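Local atomic coordinates of 2-oxoadipate dioxygenase/decarboxylase, chloroplastic/amyloplastic (Oryza sativa, PDB entry 6W1K), a protein that catalyses the iron(II)-dependent conversion of 2-oxoadipate and dioxygen to D-2-hydroxyglutarate and carbon dioxide, a step of plant lysine breakdown. Residues D58-R63 with P120-S125; P86-R91 with A99-P104; L193-I198 with Y265-E270. All coordinates share one frame; numbering follows the deposited sequence.

All three contacts are strand pairings within one mixed sheet. Contact 2 is a hairpin nested inside the loop that contact 1 closes, and contact 3 follows later in the chain. Contact 1 lies between the others: strand 121-127 neighbours strand 97-103 of contact 2, and strand 57-65 neighbours strand 195-199 of contact 3. Its centre is about 9 Å from each of theirs, whereas contacts 2 and 3 are about 16 Å apart between centres and do not touch. Contacts 1 and 3 both reach the nickel ion and the 2-oxoadipate, so the active site lies on one face of the sheet, across these two pairings, while contact 2 extends the sheet beyond contact 1.

Contact 1: residues D58-R63 with P120-S125; sequences DHFAFR and PRIFIS. With NI (nickel (II) ion), chain E; OOG (2-oxoadipic acid), chain F.
Three torsions set up the junction of Asp58 and His59 with Arg121. His59 leaves the strand on the metal side, and chi1 63° swings its ring so that ND1 meets Asp58 and NE2 the nickel. Arg121 starts with CG beside its backbone N (chi1 -56°) and runs extended to NE, where a final turn (chi4 82°) sets NH1 beside Asp58 O. That carbonyl oxygen accepts two donors from opposite faces of its plane: Arg121 N, and Arg121 NH1 at 3.1 Å, the oxygen lying in the guanidinium plane. Asp58 OD2 is 3.3 Å from the same NH1, but well out of that plane, so this salt bridge is one of charge alone; Arg271 also pairs with OD2. Asp58 OD1 uses its anti lone pair to take a nearly straight bond from His59 ND1 (2.6 Å). This fixes the ring's rotation and leaves His59 NE2 on the nickel at 2.1 Å.

The strands run parallel, with bonds such as Phe60 N to Arg121 O and Phe123 N to Phe60 O, and the face with His59, Arg63 and Phe123 forms part of the iron(II) and 2-oxoadipate site. Arg63 grips one end of 2-oxoadipate: NE reaches O1 at 2.8 Å and NH2 reaches O2 at 2.6 Å, both almost linear. Water 1 joins O1 to Phe62 O and Ser125 OG, which also bonds to Tyr182 OH, and the face of the Phe123 ring lies under the ligand's C4, at 3.8 Å from CE1. The other side is apolar: Pro120 CG sits over the centre of the Phe60 ring (CH-pi), and Ile122 CG2 meets the edge of Phe62, 3.9 Å from CE1.

Helix 72-81 packs on that apolar side. Strand 195-199 flanks strand 57-65, and strand 97-103 flanks strand 121-127; Asp292 and Glu287 hold Arg121's remaining nitrogens.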
loop_
_atom_site.group_PDB
_atom_site.type_symbol
_atom_site.label_atom_id
_atom_site.label_comp_id
_atom_site.label_asym_id
_atom_site.label_seq_id
_atom_site.Cartn_x
_atom_site.Cartn_y
_atom_site.Cartn_z
ATOM N N ASP A 58 7.388 -2.538 5.189
ATOM C CA ASP A 58 7.430 -3.707 4.308
ATOM C C ASP A 58 7.109 -3.313 2.875
ATOM O O ASP A 58 7.799 -3.721 1.928
ATOM C CB ASP A 58 6.431 -4.736 4.811
ATOM C CG ASP A 58 6.412 -5.997 3.963
ATOM O OD1 ASP A 58 5.725 -6.039 2.905
ATOM O OD2 ASP A 58 7.114 -6.933 4.351
ATOM N N HIS A 59 6.048 -2.529 2.701
ATOM C CA HIS A 59 5.672 -2.001 1.394
ATOM C C HIS A 59 4.751 -0.789 1.531
ATOM O O HIS A 59 4.157 -0.533 2.581
ATOM C CB HIS A 59 5.006 -3.086 0.531
ATOM C CG HIS A 59 3.718 -3.624 1.084
ATOM N ND1 HIS A 59 3.673 -4.646 2.001
ATOM C CD2 HIS A 59 2.415 -3.325 0.797
ATOM C CE1 HIS A 59 2.413 -4.941 2.283
ATOM N NE2 HIS A 59 1.633 -4.161 1.561
ATOM N N PHE A 60 4.686 -0.020 0.444
ATOM C CA PHE A 60 3.749 1.061 0.197
ATOM C C PHE A 60 2.760 0.546 -0.839
ATOM O O PHE A 60 3.149 -0.228 -1.709
ATOM C CB PHE A 60 4.452 2.282 -0.391
ATOM C CG PHE A 60 5.141 3.175 0.599
ATOM C CD1 PHE A 60 5.335 2.785 1.917
ATOM C CD2 PHE A 60 5.610 4.423 0.188
ATOM C CE1 PHE A 60 5.952 3.599 2.807
ATOM C CE2 PHE A 60 6.218 5.273 1.091
ATOM C CZ PHE A 60 6.405 4.841 2.413
ATOM N N ALA A 61 1.496 1.000 -0.790
ATOM C CA ALA A 61 0.510 0.582 -1.791
ATOM C C ALA A 61 -0.243 1.801 -2.333
ATOM O O ALA A 61 -0.424 2.791 -1.626
ATOM C CB ALA A 61 -0.463 -0.446 -1.218
ATOM N N PHE A 62 -0.582 1.752 -3.621
ATOM C CA PHE A 62 -1.255 2.841 -4.333
ATOM C C PHE A 62 -2.364 2.247 -5.195
ATOM O O PHE A 62 -2.267 1.101 -5.641
ATOM C CB PHE A 62 -0.299 3.660 -5.242
ATOM C CG PHE A 62 0.874 4.270 -4.518
ATOM C CD1 PHE A 62 2.046 3.548 -4.328
ATOM C CD2 PHE A 62 0.804 5.554 -4.030
ATOM C CE1 PHE A 62 3.102 4.121 -3.659
ATOM C CE2 PHE A 62 1.856 6.148 -3.361
ATOM C CZ PHE A 62 3.017 5.431 -3.191
ATOM N N ARG A 63 -3.407 3.062 -5.455
ATOM C CA ARG A 63 -4.540 2.692 -6.281
ATOM C C ARG A 63 -4.703 3.656 -7.449
ATOM O O ARG A 63 -4.423 4.857 -7.329
ATOM C CB ARG A 63 -5.825 2.683 -5.455
ATOM C CG ARG A 63 -5.807 1.682 -4.309
ATOM C CD ARG A 63 -7.156 1.591 -3.639
ATOM N NE ARG A 63 -7.150 0.603 -2.568
ATOM C CZ ARG A 63 -8.165 0.423 -1.734
ATOM N NH1 ARG A 63 -9.261 1.166 -1.861
ATOM N NH2 ARG A 63 -8.084 -0.476 -0.778
ATOM N N PRO A 120 11.107 0.355 0.964
ATOM C CA PRO A 120 9.926 -0.509 0.885
ATOM C C PRO A 120 9.692 -1.023 -0.529
ATOM O O PRO A 120 10.083 -0.397 -1.520
ATOM C CB PRO A 120 8.793 0.418 1.334
ATOM C CG PRO A 120 9.223 1.813 0.845
ATOM C CD PRO A 120 10.749 1.794 1.081
ATOM N N ARG A 121 9.117 -2.224 -0.590
ATOM C CA ARG A 121 8.494 -2.698 -1.813
ATOM C C ARG A 121 7.349 -1.757 -2.161
ATOM O O ARG A 121 6.861 -0.995 -1.321
ATOM C CB ARG A 121 7.995 -4.142 -1.660
ATOM C CG ARG A 121 9.063 -5.169 -1.220
ATOM C CD ARG A 121 8.333 -6.400 -0.719
ATOM N NE ARG A 121 9.172 -7.430 -0.133
ATOM C CZ ARG A 121 9.629 -7.421 1.113
ATOM N NH1 ARG A 121 9.331 -6.408 1.932
ATOM N NH2 ARG A 121 10.373 -8.419 1.535
ATOM N N ILE A 122 6.927 -1.787 -3.423
ATOM C CA ILE A 122 5.798 -0.982 -3.869
ATOM C C ILE A 122 4.758 -1.896 -4.509
ATOM O O ILE A 122 5.093 -2.731 -5.344
ATOM C CB ILE A 122 6.218 0.130 -4.863
ATOM C CG1 ILE A 122 7.394 0.950 -4.339
ATOM C CG2 ILE A 122 5.012 1.021 -5.140
ATOM C CD1 ILE A 122 7.065 1.890 -3.255
ATOM N N PHE A 123 3.498 -1.736 -4.106
ATOM C CA PHE A 123 2.363 -2.502 -4.623
ATOM C C PHE A 123 1.436 -1.481 -5.283
ATOM O O PHE A 123 0.998 -0.542 -4.617
ATOM C CB PHE A 123 1.659 -3.255 -3.477
ATOM C CG PHE A 123 0.565 -4.185 -3.916
ATOM C CD1 PHE A 123 -0.693 -3.694 -4.285
ATOM C CD2 PHE A 123 0.782 -5.558 -3.936
ATOM C CE1 PHE A 123 -1.716 -4.575 -4.681
ATOM C CE2 PHE A 123 -0.224 -6.441 -4.334
ATOM C CZ PHE A 123 -1.469 -5.952 -4.714
ATOM N N ILE A 124 1.190 -1.616 -6.596
ATOM C CA ILE A 124 0.387 -0.642 -7.335
ATOM C C ILE A 124 -0.718 -1.406 -8.053
ATOM O O ILE A 124 -0.436 -2.332 -8.823
ATOM C CB ILE A 124 1.195 0.163 -8.356
ATOM C CG1 ILE A 124 2.423 0.798 -7.688
ATOM C CG2 ILE A 124 0.315 1.239 -8.936
ATOM C CD1 ILE A 124 3.388 1.486 -8.645
ATOM N N SER A 125 -1.946 -1.045 -7.783
ATOM C CA SER A 125 -3.080 -1.692 -8.427
ATOM C C SER A 125 -3.763 -0.681 -9.346
ATOM O O SER A 125 -3.539 0.537 -9.255
ATOM C CB SER A 125 -4.026 -2.263 -7.378
ATOM O OG SER A 125 -4.522 -1.256 -6.540
HETATM NI NI NI E . -0.453 -4.185 1.675
HETATM C C2 OOG F . -3.766 -2.937 -1.704
HETATM C C3 OOG F . -4.213 -4.208 -0.979
HETATM C C4 OOG F . -3.245 -5.357 -1.280
HETATM C C6 OOG F . -1.330 -6.529 0.124
HETATM O O4 OOG F . -1.536 -7.639 -0.428
HETATM O O3 OOG F . -0.588 -6.465 1.128
HETATM C C5 OOG F . -1.982 -5.265 -0.423
HETATM C C1 OOG F . -4.823 -1.826 -1.620
HETATM O O1 OOG F . -4.787 -0.915 -2.371
HETATM O O2 OOG F . -5.840 -1.857 -0.665
HETATM O O5 OOG F . -1.497 -4.218 -0.179
HETATM O O HOH W 1 -3.162 -1.273 -4.366
#

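Contact 2: residues P86-R91 with A99-P104; sequences PREELR and ALWFSP
Arg87 and Trp101 bury the most surface here, each giving up 96 Å² to the opposite strand. The arginine lies over the indole: its CB sits above the five-membered ring, 3.6 Å from the centroid, in a CH-pi contact. Bends at chi2 (-73°) and chi3 (-66°) fold the rest of the chain across the six-membered ring until Trp101 CH2 lies under the centre of the guanidinium, 3.7 Å from Arg87 CZ. The two planes are 43° apart, so the groups are inclined rather than stacked flat. At the guanidinium edge, Arg87 NH1 donates to Ser103 OG at 3.2 Å, which may help to orient the guanidinium. Glu88 runs alongside the same indole, its CG 3.6 Å from Trp101 NE1.

The backbone explains why two consecutive residues, Arg87 and Glu88, both meet the tryptophan. Pro86 pairs with Phe102, but Glu89 pairs with Leu100, and this shift by one residue is a beta bulge. Within it Arg87 N bonds to Trp101 O at 2.8 Å, while the bond from Trp101 N to Glu88 O is weak. Beyond the bulge, Leu90 and Ala99 form a regular hydrogen-bonded antiparallel pair.

On the other face, Pro86 CB packs 3.8 Å from Phe102 CE2, with Leu100 CD2 4.3 Å from Pro86 CB.

The hairpin of strands 85-92 and 97-103 continues the sheet through strand 121-127, whose Ile122 and Ile124 bond to the backbones of Phe102 and Leu100. Trp101 meets the ring of Phe294 edge-to-face and also touches Arg121, and Ala99 packs on Phe123.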
loop_
_atom_site.group_PDB
_atom_site.type_symbol
_atom_site.label_atom_id
_atom_site.label_comp_id
_atom_site.label_asym_id
_atom_site.label_seq_id
_atom_site.Cartn_x
_atom_site.Cartn_y
_atom_site.Cartn_z
ATOM N N PRO A 86 10.183 -4.327 -11.644
ATOM C CA PRO A 86 8.850 -4.948 -11.643
ATOM C C PRO A 86 8.920 -6.452 -11.409
ATOM O O PRO A 86 9.799 -7.163 -11.910
ATOM C CB PRO A 86 8.294 -4.604 -13.038
ATOM C CG PRO A 86 9.475 -4.394 -13.884
ATOM C CD PRO A 86 10.541 -3.792 -12.969
ATOM N N ARG A 87 7.974 -6.932 -10.622
ATOM C CA ARG A 87 7.913 -8.343 -10.280
ATOM C C ARG A 87 6.599 -8.952 -10.773
ATOM O O ARG A 87 6.259 -8.797 -11.949
ATOM C CB ARG A 87 8.132 -8.495 -8.779
ATOM C CG ARG A 87 9.485 -7.847 -8.331
ATOM C CD ARG A 87 10.740 -8.685 -8.787
ATOM N NE ARG A 87 10.740 -9.960 -8.087
ATOM C CZ ARG A 87 11.375 -10.212 -6.943
ATOM N NH1 ARG A 87 12.131 -9.298 -6.373
ATOM N NH2 ARG A 87 11.266 -11.396 -6.370
ATOM N N GLU A 88 5.867 -9.639 -9.905
ATOM C CA GLU A 88 4.725 -10.457 -10.323
ATOM C C GLU A 88 3.462 -9.606 -10.509
ATOM O O GLU A 88 3.243 -8.604 -9.820
ATOM C CB GLU A 88 4.450 -11.556 -9.301
ATOM C CG GLU A 88 5.721 -12.224 -8.722
ATOM C CD GLU A 88 6.711 -12.674 -9.795
ATOM O OE1 GLU A 88 6.248 -13.223 -10.823
ATOM O OE2 GLU A 88 7.947 -12.478 -9.604
ATOM N N GLU A 89 2.648 -10.009 -11.476
ATOM C CA GLU A 89 1.318 -9.448 -11.668
ATOM C C GLU A 89 0.280 -10.297 -10.949
ATOM O O GLU A 89 0.242 -11.521 -11.118
ATOM C CB GLU A 89 0.992 -9.379 -13.159
ATOM C CG GLU A 89 -0.355 -8.793 -13.474
ATOM C CD GLU A 89 -0.672 -8.831 -14.957
ATOM O OE1 GLU A 89 -0.037 -8.056 -15.714
ATOM O OE2 GLU A 89 -1.541 -9.641 -15.359
ATOM N N LEU A 90 -0.595 -9.640 -10.194
ATOM C CA LEU A 90 -1.720 -10.285 -9.528
ATOM C C LEU A 90 -3.027 -9.823 -10.160
ATOM O O LEU A 90 -3.172 -8.644 -10.512
ATOM C CB LEU A 90 -1.716 -9.922 -8.047
ATOM C CG LEU A 90 -0.602 -10.548 -7.207
ATOM C CD1 LEU A 90 0.710 -9.849 -7.466
ATOM C CD2 LEU A 90 -0.958 -10.488 -5.729
ATOM N N ARG A 91 -3.986 -10.736 -10.292
ATOM C CA ARG A 91 -5.286 -10.415 -10.864
ATOM C C ARG A 91 -6.381 -10.645 -9.836
ATOM O O ARG A 91 -6.340 -11.617 -9.085
ATOM C CB ARG A 91 -5.541 -11.251 -12.118
ATOM C CG ARG A 91 -4.479 -11.027 -13.176
ATOM C CD ARG A 91 -4.941 -11.476 -14.571
ATOM N NE ARG A 91 -4.313 -10.656 -15.613
ATOM C CZ ARG A 91 -4.752 -9.458 -16.012
ATOM N NH1 ARG A 91 -5.851 -8.914 -15.479
ATOM N NH2 ARG A 91 -4.083 -8.796 -16.956
ATOM N N ALA A 99 -2.789 -5.806 -10.432
ATOM C CA ALA A 99 -1.760 -5.189 -9.615
ATOM C C ALA A 99 -0.395 -5.716 -10.041
ATOM O O ALA A 99 -0.283 -6.815 -10.560
ATOM C CB ALA A 99 -1.969 -5.465 -8.120
ATOM N N LEU A 100 0.631 -4.900 -9.817
ATOM C CA LEU A 100 2.025 -5.276 -10.005
ATOM C C LEU A 100 2.780 -4.817 -8.781
ATOM O O LEU A 100 2.492 -3.747 -8.242
ATOM C CB LEU A 100 2.595 -4.607 -11.229
ATOM C CG LEU A 100 3.852 -5.083 -11.933
ATOM C CD1 LEU A 100 3.740 -6.509 -12.367
ATOM C CD2 LEU A 100 4.052 -4.155 -13.154
ATOM N N TRP A 101 3.750 -5.589 -8.344
ATOM C CA TRP A 101 4.604 -5.107 -7.274
ATOM C C TRP A 101 6.032 -4.963 -7.787
ATOM O O TRP A 101 6.402 -5.498 -8.838
ATOM C CB TRP A 101 4.516 -6.011 -6.054
ATOM C CG TRP A 101 5.205 -7.323 -6.087
ATOM C CD1 TRP A 101 4.738 -8.511 -6.600
ATOM C CD2 TRP A 101 6.484 -7.615 -5.510
ATOM N NE1 TRP A 101 5.643 -9.526 -6.357
ATOM C CE2 TRP A 101 6.735 -8.992 -5.713
ATOM C CE3 TRP A 101 7.439 -6.839 -4.843
ATOM C CZ2 TRP A 101 7.906 -9.619 -5.267
ATOM C CZ3 TRP A 101 8.609 -7.476 -4.376
ATOM C CH2 TRP A 101 8.825 -8.847 -4.591
ATOM N N PHE A 102 6.797 -4.164 -7.050
ATOM C CA PHE A 102 8.124 -3.691 -7.444
ATOM C C PHE A 102 9.055 -3.869 -6.247
ATOM O O PHE A 102 8.713 -3.497 -5.126
ATOM C CB PHE A 102 8.097 -2.221 -7.878
ATOM C CG PHE A 102 7.162 -1.938 -9.031
ATOM C CD1 PHE A 102 5.801 -1.894 -8.831
ATOM C CD2 PHE A 102 7.653 -1.758 -10.300
ATOM C CE1 PHE A 102 4.963 -1.680 -9.911
ATOM C CE2 PHE A 102 6.835 -1.537 -11.384
ATOM C CZ PHE A 102 5.488 -1.493 -11.205
ATOM N N SER A 103 10.237 -4.469 -6.493
ATOM C CA SER A 103 11.224 -4.652 -5.447
ATOM C C SER A 103 12.272 -3.551 -5.556
ATOM O O SER A 103 12.649 -3.154 -6.664
ATOM C CB SER A 103 11.924 -6.011 -5.559
ATOM O OG SER A 103 12.402 -6.169 -6.862
ATOM N N PRO A 104 12.803 -3.099 -4.432
ATOM C CA PRO A 104 13.652 -1.894 -4.444
ATOM C C PRO A 104 15.053 -2.173 -4.950
ATOM O O PRO A 104 15.513 -3.315 -4.979
ATOM C CB PRO A 104 13.666 -1.447 -2.968
ATOM C CG PRO A 104 13.349 -2.662 -2.188
ATOM C CD PRO A 104 12.513 -3.592 -3.072
#

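Contact 3: residues L193-I198 with Y265-E270; sequences LNHTTI and YIEFAE. With NI (nickel (II) ion), chain E; OOG (2-oxoadipic acid), chain F.
A parallel strand pairing, deep in the protein, joins strand 195-199 to strand 258-271 and supplies two of the three protein ligands of the metal. Its backbone is well knit toward the C-terminal ends: Glu267 N bonds to Thr196 O, Ile198 N to Glu267 O, and Ala269 N to Ile198 O. Toward the other end the pairing slackens, and the bond from Tyr265 N to Asn194 O is weak.

His195 and Tyr265 leave the same face of the sheet, and their matching chi1 values near 65° keep the rings side by side. His195 CB lies over the centre of the tyrosine ring, 3.9 Å from its centroid, in a CH-pi contact. The two rings are near parallel, at 23°, but slid apart so that they barely overlap. Glu267 extends from the same face. Thr197 lies alongside, its CG2 3.4 Å from Glu267 OE2. The opposite face is mostly apolar: Ile198 CD1 meets Ile266 CD1 at 4.0 Å and also touches Phe268, while helix 38-51 packs on Ile198 and Ile266 through Leu44.

At the nickel, His195 NE2 binds at 2.2 Å and Glu267 OE1 at 1.9 Å, with His59 completing the protein ligands. Gln241 NE2 donates to the other oxygen, Glu267 OE2, which would steady the carboxylate. Tyr265 OH donates to O2 of 2-oxoadipate at 2.8 Å, in the plane of its ring. The ligand's O3 and O5 chelate the metal, so the substrate is fixed at both ends. Nickel occupies the iron(II) site here, and the two-histidine, one-carboxylate set is consistent with a mononuclear iron centre that binds the 2-oxo acid directly before oxygen is used.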
loop_
_atom_site.group_PDB
_atom_site.type_symbol
_atom_site.label_atom_id
_atom_site.label_comp_id
_atom_site.label_asym_id
_atom_site.label_seq_id
_atom_site.Cartn_x
_atom_site.Cartn_y
_atom_site.Cartn_z
ATOM N N LEU A 193 -0.948 7.774 -0.901
ATOM C CA LEU A 193 -0.548 6.486 -0.354
ATOM C C LEU A 193 -1.747 5.812 0.305
ATOM O O LEU A 193 -2.390 6.394 1.194
ATOM C CB LEU A 193 0.563 6.720 0.652
ATOM C CG LEU A 193 1.127 5.498 1.321
ATOM C CD1 LEU A 193 1.902 4.596 0.349
ATOM C CD2 LEU A 193 2.023 6.022 2.432
ATOM N N ASN A 194 -2.063 4.596 -0.145
ATOM C CA ASN A 194 -3.241 3.887 0.367
ATOM C C ASN A 194 -2.941 3.193 1.694
ATOM O O ASN A 194 -3.811 3.119 2.579
ATOM C CB ASN A 194 -3.712 2.884 -0.685
ATOM C CG ASN A 194 -4.752 1.945 -0.153
ATOM O OD1 ASN A 194 -4.435 0.853 0.297
ATOM N ND2 ASN A 194 -6.005 2.373 -0.179
ATOM N N HIS A 195 -1.711 2.690 1.852
ATOM C CA HIS A 195 -1.242 2.299 3.170
ATOM C C HIS A 195 0.264 2.092 3.142
ATOM O O HIS A 195 0.884 1.896 2.085
ATOM C CB HIS A 195 -1.952 1.044 3.683
ATOM C CG HIS A 195 -1.665 -0.207 2.909
ATOM N ND1 HIS A 195 -2.397 -0.587 1.799
ATOM C CD2 HIS A 195 -0.762 -1.193 3.113
ATOM C CE1 HIS A 195 -1.941 -1.737 1.347
ATOM N NE2 HIS A 195 -0.931 -2.116 2.113
ATOM N N THR A 196 0.845 2.187 4.320
ATOM C CA THR A 196 2.161 1.629 4.572
ATOM C C THR A 196 1.948 0.372 5.400
ATOM O O THR A 196 0.847 0.115 5.902
ATOM C CB THR A 196 3.074 2.635 5.285
ATOM O OG1 THR A 196 4.435 2.156 5.225
ATOM C CG2 THR A 196 2.669 2.806 6.731
ATOM N N THR A 197 3.022 -0.392 5.569
ATOM C CA THR A 197 2.996 -1.706 6.213
ATOM C C THR A 197 4.174 -1.822 7.151
ATOM O O THR A 197 5.309 -1.596 6.731
ATOM C CB THR A 197 3.101 -2.807 5.157
ATOM O OG1 THR A 197 2.115 -2.573 4.152
ATOM C CG2 THR A 197 2.898 -4.178 5.738
ATOM N N ILE A 198 3.919 -2.187 8.397
ATOM C CA ILE A 198 4.981 -2.408 9.356
ATOM C C ILE A 198 5.452 -3.846 9.217
ATOM O O ILE A 198 4.649 -4.787 9.246
ATOM C CB ILE A 198 4.506 -2.123 10.783
ATOM C CG1 ILE A 198 4.131 -0.652 10.952
ATOM C CG2 ILE A 198 5.570 -2.529 11.783
ATOM C CD1 ILE A 198 3.526 -0.391 12.334
ATOM N N TYR A 265 -5.333 3.344 5.510
ATOM C CA TYR A 265 -5.234 2.432 6.632
ATOM C C TYR A 265 -3.776 2.052 6.772
ATOM O O TYR A 265 -2.912 2.569 6.056
ATOM C CB TYR A 265 -6.122 1.205 6.445
ATOM C CG TYR A 265 -5.785 0.294 5.261
ATOM C CD1 TYR A 265 -6.326 0.535 4.011
ATOM C CD2 TYR A 265 -4.965 -0.816 5.406
ATOM C CE1 TYR A 265 -6.067 -0.274 2.941
ATOM C CE2 TYR A 265 -4.691 -1.639 4.320
ATOM C CZ TYR A 265 -5.251 -1.352 3.089
ATOM O OH TYR A 265 -5.019 -2.140 1.987
ATOM N N ILE A 266 -3.480 1.183 7.731
ATOM C CA ILE A 266 -2.119 0.698 7.920
ATOM C C ILE A 266 -2.153 -0.822 8.022
ATOM O O ILE A 266 -3.087 -1.402 8.586
ATOM C CB ILE A 266 -1.445 1.350 9.156
ATOM C CG1 ILE A 266 0.023 0.907 9.250
ATOM C CG2 ILE A 266 -2.178 1.029 10.470
ATOM C CD1 ILE A 266 0.913 1.753 10.220
ATOM N N GLU A 267 -1.139 -1.469 7.453
ATOM C CA GLU A 267 -1.045 -2.919 7.435
ATOM C C GLU A 267 0.168 -3.358 8.256
ATOM O O GLU A 267 1.086 -2.570 8.539
ATOM C CB GLU A 267 -0.984 -3.418 5.980
ATOM C CG GLU A 267 -0.871 -4.906 5.820
ATOM C CD GLU A 267 -0.390 -5.302 4.427
ATOM O OE1 GLU A 267 -0.890 -4.723 3.449
ATOM O OE2 GLU A 267 0.492 -6.189 4.302
ATOM N N PHE A 268 0.101 -4.610 8.721
ATOM C CA PHE A 268 1.174 -5.281 9.452
ATOM C C PHE A 268 1.419 -6.639 8.806
ATOM O O PHE A 268 0.471 -7.370 8.497
ATOM C CB PHE A 268 0.808 -5.419 10.931
ATOM C CG PHE A 268 -0.088 -4.316 11.423
ATOM C CD1 PHE A 268 0.401 -3.028 11.607
ATOM C CD2 PHE A 268 -1.422 -4.576 11.711
ATOM C CE1 PHE A 268 -0.433 -2.009 12.072
ATOM C CE2 PHE A 268 -2.261 -3.576 12.170
ATOM C CZ PHE A 268 -1.775 -2.288 12.342
ATOM N N ALA A 269 2.682 -6.956 8.558
ATOM C CA ALA A 269 3.003 -8.156 7.806
ATOM C C ALA A 269 4.175 -8.883 8.431
ATOM O O ALA A 269 5.155 -8.268 8.873
ATOM C CB ALA A 269 3.305 -7.829 6.339
ATOM N N GLU A 270 4.061 -10.203 8.465
ATOM C CA GLU A 270 5.147 -11.072 8.904
ATOM C C GLU A 270 5.518 -11.982 7.747
ATOM O O GLU A 270 4.651 -12.667 7.192
ATOM C CB GLU A 270 4.756 -11.920 10.122
ATOM C CG GLU A 270 5.964 -12.716 10.704
ATOM C CD GLU A 270 5.726 -13.301 12.104
ATOM O OE1 GLU A 270 4.702 -12.973 12.724
ATOM O OE2 GLU A 270 6.572 -14.101 12.579
HETATM NI NI NI E . -0.453 -4.185 1.675
HETATM C C2 OOG F . -3.766 -2.937 -1.704
HETATM C C3 OOG F . -4.213 -4.208 -0.979
HETATM C C4 OOG F . -3.245 -5.357 -1.280
HETATM C C6 OOG F . -1.330 -6.529 0.124
HETATM O O4 OOG F . -1.536 -7.639 -0.428
HETATM O O3 OOG F . -0.588 -6.465 1.128
HETATM C C5 OOG F . -1.982 -5.265 -0.423
HETATM C C1 OOG F . -4.823 -1.826 -1.620
HETATM O O1 OOG F . -4.787 -0.915 -2.371
HETATM O O2 OOG F . -5.840 -1.857 -0.665
HETATM O O5 OOG F . -1.497 -4.218 -0.179
#